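Local coordinates for protein alcohol dehydrogenase (Aeropyrum pernix, PDB 1H2B) that probably catalyses the NAD+-dependent oxidation of alcohols as a zinc-containing dehydrogenase of a hyperthermophilic archaeon, at residues Y75-E87 against R157-A169. Residues are numbered along the deposited sequence; the frame is centred on the assembly and turned at random.
Sequences YTLGHENVGYIEE and REKLVEMAPLADA. With ZN (zinc ion), chain J; OCA (octanoic acid (caprylic acid)), chain H.
His79 and Asp168 meet at the zinc ion. His79 NE2 binds the metal at 2.1 Å and Asp168 OD1 at 2.0 Å. The imidazole and carboxylate planes stand 90° apart. Cys54 and O1 of the bound octanoic acid, 1.9 Å from the metal, complete the four ligands, while Asp168 OD2 lies 2.6 Å from O2 of the same acid.

The hydrogen bonding centres on Glu80. With CG anti to the backbone N (chi1 -176°) and the chain extended, its carboxylate passes Pro165, CD lying 3.3 Å from Pro165 CA, and reaches the backbone at Ala169. There Ala169 N donates to Glu80 OE2 at 2.8 Å, on the anti side and 27° out of the carboxylate plane; OE1 forms a salt bridge with Arg354, a residue that binds NAD+. Replacing Glu80 with an alanine removes both oxygens, and would probably leave Ala169 N without this acceptor and Arg354 without this salt-bridge partner.

Apolar packing joins strand 81-87, part of the GroES-like domain, to helix 157-162; the axes of the two short segments come within 8.3 Å and run closer to antiparallel than parallel. Val82 CB lies beside Leu160 CD1, and the packing runs on into the turn after the helix, where Val82 CG2 meets Ala164 CB. Leu160 CD2 sits over one face of the Tyr84 ring, 4.0 Å from the centroid, a CH-pi contact.

The chemistry implies a second shell behind the zinc that carries the octanoic acid, probably the catalytic one as in other zinc alcohol dehydrogenases: Glu80, adjacent in sequence to one ligand, grips the backbone just after the other, so it probably helps to position both.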
loop_
_atom_site.group_PDB
_atom_site.type_symbol
_atom_site.label_atom_id
_atom_site.label_comp_id
_atom_site.label_asym_id
_atom_site.label_seq_id
_atom_site.Cartn_x
_atom_site.Cartn_y
_atom_site.Cartn_z
ATOM N N TYR B 75 7.475 16.524 -38.388
ATOM C CA TYR B 75 7.728 17.067 -37.052
ATOM C C TYR B 75 9.103 16.699 -36.552
ATOM O O TYR B 75 9.715 15.715 -36.982
ATOM C CB TYR B 75 6.665 16.646 -36.040
ATOM C CG TYR B 75 6.624 15.183 -35.626
ATOM C CD1 TYR B 75 7.019 14.787 -34.344
ATOM C CD2 TYR B 75 6.128 14.208 -36.492
ATOM C CE1 TYR B 75 6.920 13.445 -33.939
ATOM C CE2 TYR B 75 6.034 12.891 -36.102
ATOM C CZ TYR B 75 6.432 12.506 -34.827
ATOM O OH TYR B 75 6.299 11.178 -34.465
ATOM N N THR B 76 9.589 17.513 -35.620
ATOM C CA THR B 76 10.921 17.370 -35.092
ATOM C C THR B 76 10.898 16.362 -33.939
ATOM O O THR B 76 10.029 16.426 -33.068
ATOM C CB THR B 76 11.331 18.718 -34.537
ATOM O OG1 THR B 76 11.385 19.639 -35.635
ATOM C CG2 THR B 76 12.745 18.702 -33.979
ATOM N N LEU B 77 11.844 15.430 -33.975
ATOM C CA LEU B 77 11.868 14.423 -32.893
ATOM C C LEU B 77 12.672 14.975 -31.714
ATOM O O LEU B 77 13.264 16.066 -31.780
ATOM C CB LEU B 77 12.473 13.097 -33.383
ATOM C CG LEU B 77 11.714 12.279 -34.436
ATOM C CD1 LEU B 77 12.084 10.761 -34.328
ATOM C CD2 LEU B 77 10.244 12.521 -34.602
ATOM N N GLY B 78 12.694 14.197 -30.632
ATOM C CA GLY B 78 13.584 14.422 -29.473
ATOM C C GLY B 78 12.762 14.700 -28.224
ATOM O O GLY B 78 12.217 15.806 -28.086
ATOM N N HIS B 79 12.704 13.744 -27.296
ATOM C CA HIS B 79 11.843 13.912 -26.113
ATOM C C HIS B 79 12.597 13.750 -24.787
ATOM O O HIS B 79 11.966 13.557 -23.727
ATOM C CB HIS B 79 10.662 12.914 -26.154
ATOM C CG HIS B 79 11.103 11.488 -26.280
ATOM N ND1 HIS B 79 11.357 10.900 -27.505
ATOM C CD2 HIS B 79 11.275 10.516 -25.345
ATOM C CE1 HIS B 79 11.718 9.641 -27.305
ATOM N NE2 HIS B 79 11.699 9.388 -26.009
ATOM N N GLU B 80 13.898 13.933 -24.829
ATOM C CA GLU B 80 14.757 13.708 -23.673
ATOM C C GLU B 80 15.692 14.894 -23.565
ATOM O O GLU B 80 16.863 14.874 -23.952
ATOM C CB GLU B 80 15.477 12.343 -23.841
ATOM C CG GLU B 80 16.332 11.948 -22.648
ATOM C CD GLU B 80 16.834 10.529 -22.812
ATOM O OE1 GLU B 80 17.932 10.385 -23.364
ATOM O OE2 GLU B 80 16.118 9.590 -22.410
ATOM N N ASN B 81 15.161 15.980 -22.979
ATOM C CA ASN B 81 15.775 17.291 -23.214
ATOM C C ASN B 81 16.212 18.062 -21.991
ATOM O O ASN B 81 15.481 18.142 -21.019
ATOM C CB ASN B 81 14.771 18.145 -23.988
ATOM C CG ASN B 81 14.412 17.475 -25.311
ATOM O OD1 ASN B 81 15.321 17.148 -26.072
ATOM N ND2 ASN B 81 13.122 17.320 -25.591
ATOM N N VAL B 82 17.394 18.663 -22.089
ATOM C CA VAL B 82 17.853 19.679 -21.128
ATOM C C VAL B 82 18.290 20.922 -21.891
ATOM O O VAL B 82 18.612 20.833 -23.096
ATOM C CB VAL B 82 19.054 19.217 -20.255
ATOM C CG1 VAL B 82 18.588 18.164 -19.210
ATOM C CG2 VAL B 82 20.230 18.730 -21.119
ATOM N N GLY B 83 18.295 22.065 -21.215
ATOM C CA GLY B 83 18.702 23.262 -21.910
ATOM C C GLY B 83 18.650 24.452 -20.967
ATOM O O GLY B 83 18.725 24.309 -19.755
ATOM N N TYR B 84 18.561 25.617 -21.592
ATOM C CA TYR B 84 18.523 26.870 -20.848
ATOM C C TYR B 84 17.278 27.616 -21.281
ATOM O O TYR B 84 16.919 27.629 -22.469
ATOM C CB TYR B 84 19.753 27.717 -21.186
ATOM C CG TYR B 84 21.055 27.060 -20.859
ATOM C CD1 TYR B 84 21.751 26.325 -21.825
ATOM C CD2 TYR B 84 21.566 27.138 -19.582
ATOM C CE1 TYR B 84 22.972 25.699 -21.521
ATOM C CE2 TYR B 84 22.775 26.526 -19.257
ATOM C CZ TYR B 84 23.463 25.813 -20.237
ATOM O OH TYR B 84 24.655 25.223 -19.944
ATOM N N ILE B 85 16.588 28.229 -20.330
ATOM C CA ILE B 85 15.420 29.022 -20.708
ATOM C C ILE B 85 15.885 30.036 -21.754
ATOM O O ILE B 85 16.948 30.661 -21.578
ATOM C CB ILE B 85 14.814 29.745 -19.482
ATOM C CG1 ILE B 85 14.249 28.737 -18.444
ATOM C CG2 ILE B 85 13.731 30.746 -19.910
ATOM C CD1 ILE B 85 13.018 27.957 -18.864
ATOM N N GLU B 86 15.055 30.213 -22.789
ATOM C CA GLU B 86 15.302 31.293 -23.756
ATOM C C GLU B 86 14.347 32.446 -23.448
ATOM O O GLU B 86 14.801 33.605 -23.268
ATOM C CB GLU B 86 15.189 30.794 -25.192
ATOM C CG GLU B 86 15.298 31.992 -26.154
ATOM C CD GLU B 86 16.681 32.617 -26.168
ATOM O OE1 GLU B 86 17.714 31.943 -25.885
ATOM O OE2 GLU B 86 16.730 33.834 -26.476
ATOM N N GLU B 87 13.045 32.167 -23.422
ATOM C CA GLU B 87 12.048 33.160 -23.018
ATOM C C GLU B 87 10.820 32.505 -22.467
ATOM O O GLU B 87 10.621 31.292 -22.625
ATOM C CB GLU B 87 11.669 34.034 -24.224
ATOM C CG GLU B 87 10.980 33.261 -25.347
ATOM C CD GLU B 87 10.581 34.187 -26.476
ATOM O OE1 GLU B 87 10.946 33.901 -27.613
ATOM O OE2 GLU B 87 9.880 35.183 -26.205
ATOM N N ARG B 157 27.939 23.285 -18.232
ATOM C CA ARG B 157 27.268 22.782 -19.425
ATOM C C ARG B 157 27.471 21.269 -19.547
ATOM O O ARG B 157 26.538 20.532 -19.881
ATOM C CB ARG B 157 27.768 23.501 -20.684
ATOM C CG ARG B 157 26.998 23.152 -21.974
ATOM C CD ARG B 157 27.772 23.520 -23.224
ATOM N NE ARG B 157 29.053 22.816 -23.189
ATOM C CZ ARG B 157 29.224 21.551 -23.566
ATOM N NH1 ARG B 157 28.205 20.834 -24.070
ATOM N NH2 ARG B 157 30.420 20.996 -23.438
ATOM N N GLU B 158 28.691 20.811 -19.274
ATOM C CA GLU B 158 29.028 19.399 -19.350
ATOM C C GLU B 158 28.151 18.553 -18.415
ATOM O O GLU B 158 27.641 17.511 -18.824
ATOM C CB GLU B 158 30.520 19.220 -18.996
ATOM C CG GLU B 158 31.471 19.762 -20.060
ATOM C CD GLU B 158 31.561 21.298 -20.109
ATOM O OE1 GLU B 158 31.315 22.006 -19.077
ATOM O OE2 GLU B 158 31.891 21.802 -21.217
ATOM N N LYS B 159 27.950 19.004 -17.179
ATOM C CA LYS B 159 27.135 18.254 -16.219
ATOM C C LYS B 159 25.676 18.304 -16.652
ATOM O O LYS B 159 24.942 17.311 -16.467
ATOM C CB LYS B 159 27.277 18.805 -14.798
ATOM C CG LYS B 159 28.548 18.316 -14.079
ATOM C CD LYS B 159 29.178 19.348 -13.101
ATOM C CE LYS B 159 28.172 20.131 -12.245
ATOM N NZ LYS B 159 28.516 21.586 -12.177
ATOM N N LEU B 160 25.246 19.461 -17.165
ATOM C CA LEU B 160 23.842 19.597 -17.643
ATOM C C LEU B 160 23.545 18.564 -18.728
ATOM O O LEU B 160 22.513 17.867 -18.716
ATOM C CB LEU B 160 23.560 21.034 -18.158
ATOM C CG LEU B 160 22.172 21.288 -18.751
ATOM C CD1 LEU B 160 21.132 21.149 -17.656
ATOM C CD2 LEU B 160 22.108 22.687 -19.289
ATOM N N VAL B 161 24.454 18.474 -19.697
ATOM C CA VAL B 161 24.263 17.571 -20.828
ATOM C C VAL B 161 24.222 16.108 -20.372
ATOM O O VAL B 161 23.407 15.306 -20.870
ATOM C CB VAL B 161 25.430 17.780 -21.839
ATOM C CG1 VAL B 161 25.466 16.664 -22.906
ATOM C CG2 VAL B 161 25.288 19.157 -22.497
ATOM N N GLU B 162 25.073 15.756 -19.401
ATOM C CA GLU B 162 25.102 14.427 -18.827
ATOM C C GLU B 162 23.804 14.055 -18.105
ATOM O O GLU B 162 23.514 12.891 -17.941
ATOM C CB GLU B 162 26.312 14.306 -17.883
ATOM C CG GLU B 162 27.605 14.006 -18.636
ATOM C CD GLU B 162 28.767 13.668 -17.709
ATOM O OE1 GLU B 162 28.528 13.228 -16.543
ATOM O OE2 GLU B 162 29.925 13.841 -18.161
ATOM N N MET B 163 23.027 15.053 -17.709
ATOM C CA MET B 163 21.743 14.817 -17.077
ATOM C C MET B 163 20.618 14.618 -18.085
ATOM O O MET B 163 19.502 14.295 -17.669
ATOM C CB MET B 163 21.398 15.997 -16.170
ATOM C CG MET B 163 22.346 16.046 -14.924
ATOM S SD MET B 163 21.850 17.380 -13.764
ATOM C CE MET B 163 20.451 16.615 -12.883
ATOM N N ALA B 164 20.860 14.860 -19.369
ATOM C CA ALA B 164 19.769 14.833 -20.329
ATOM C C ALA B 164 18.946 13.536 -20.250
ATOM O O ALA B 164 17.707 13.586 -20.239
ATOM C CB ALA B 164 20.251 15.032 -21.796
ATOM N N PRO B 165 19.617 12.373 -20.219
ATOM C CA PRO B 165 18.828 11.131 -20.226
ATOM C C PRO B 165 17.941 10.950 -19.027
ATOM O O PRO B 165 17.034 10.109 -19.156
ATOM C CB PRO B 165 19.906 10.039 -20.307
ATOM C CG PRO B 165 20.986 10.752 -21.097
ATOM C CD PRO B 165 21.066 12.073 -20.337
ATOM N N LEU B 166 18.137 11.691 -17.941
ATOM C CA LEU B 166 17.223 11.546 -16.788
ATOM C C LEU B 166 15.780 11.925 -17.181
ATOM O O LEU B 166 14.808 11.452 -16.557
ATOM C CB LEU B 166 17.682 12.439 -15.584
ATOM C CG LEU B 166 19.109 12.120 -15.144
ATOM C CD1 LEU B 166 19.417 13.124 -14.054
ATOM C CD2 LEU B 166 19.216 10.686 -14.537
ATOM N N ALA B 167 15.627 12.762 -18.226
ATOM C CA ALA B 167 14.319 13.292 -18.618
ATOM C C ALA B 167 13.385 12.260 -19.241
ATOM O O ALA B 167 12.182 12.458 -19.263
ATOM C CB ALA B 167 14.498 14.442 -19.619
ATOM N N ASP B 168 13.934 11.122 -19.679
ATOM C CA ASP B 168 13.065 10.094 -20.243
ATOM C C ASP B 168 13.581 8.694 -19.857
ATOM O O ASP B 168 12.898 7.933 -19.172
ATOM C CB ASP B 168 13.027 10.232 -21.753
ATOM C CG ASP B 168 12.060 9.300 -22.386
ATOM O OD1 ASP B 168 12.555 8.446 -23.178
ATOM O OD2 ASP B 168 10.830 9.329 -22.157
ATOM N N ALA B 169 14.798 8.367 -20.268
ATOM C CA ALA B 169 15.390 7.090 -19.831
ATOM C C ALA B 169 15.410 6.968 -18.313
ATOM O O ALA B 169 14.966 5.932 -17.759
ATOM C CB ALA B 169 16.822 6.922 -20.353
HETATM ZN ZN ZN J . 12.036 7.624 -24.983
HETATM C C1 OCA H . 9.171 7.219 -24.552
HETATM C C2 OCA H . 7.862 6.497 -24.903
HETATM C C3 OCA H . 6.647 7.271 -24.363
HETATM C C4 OCA H . 5.312 6.867 -24.966
HETATM C C5 OCA H . 4.229 7.829 -24.481
HETATM C C6 OCA H . 2.836 7.340 -24.869
HETATM C C7 OCA H . 1.708 8.206 -24.318
HETATM C C8 OCA H . 0.375 7.635 -24.768
HETATM O O1 OCA H . 10.261 6.837 -25.063
HETATM O O2 OCA H . 9.168 8.164 -23.737
#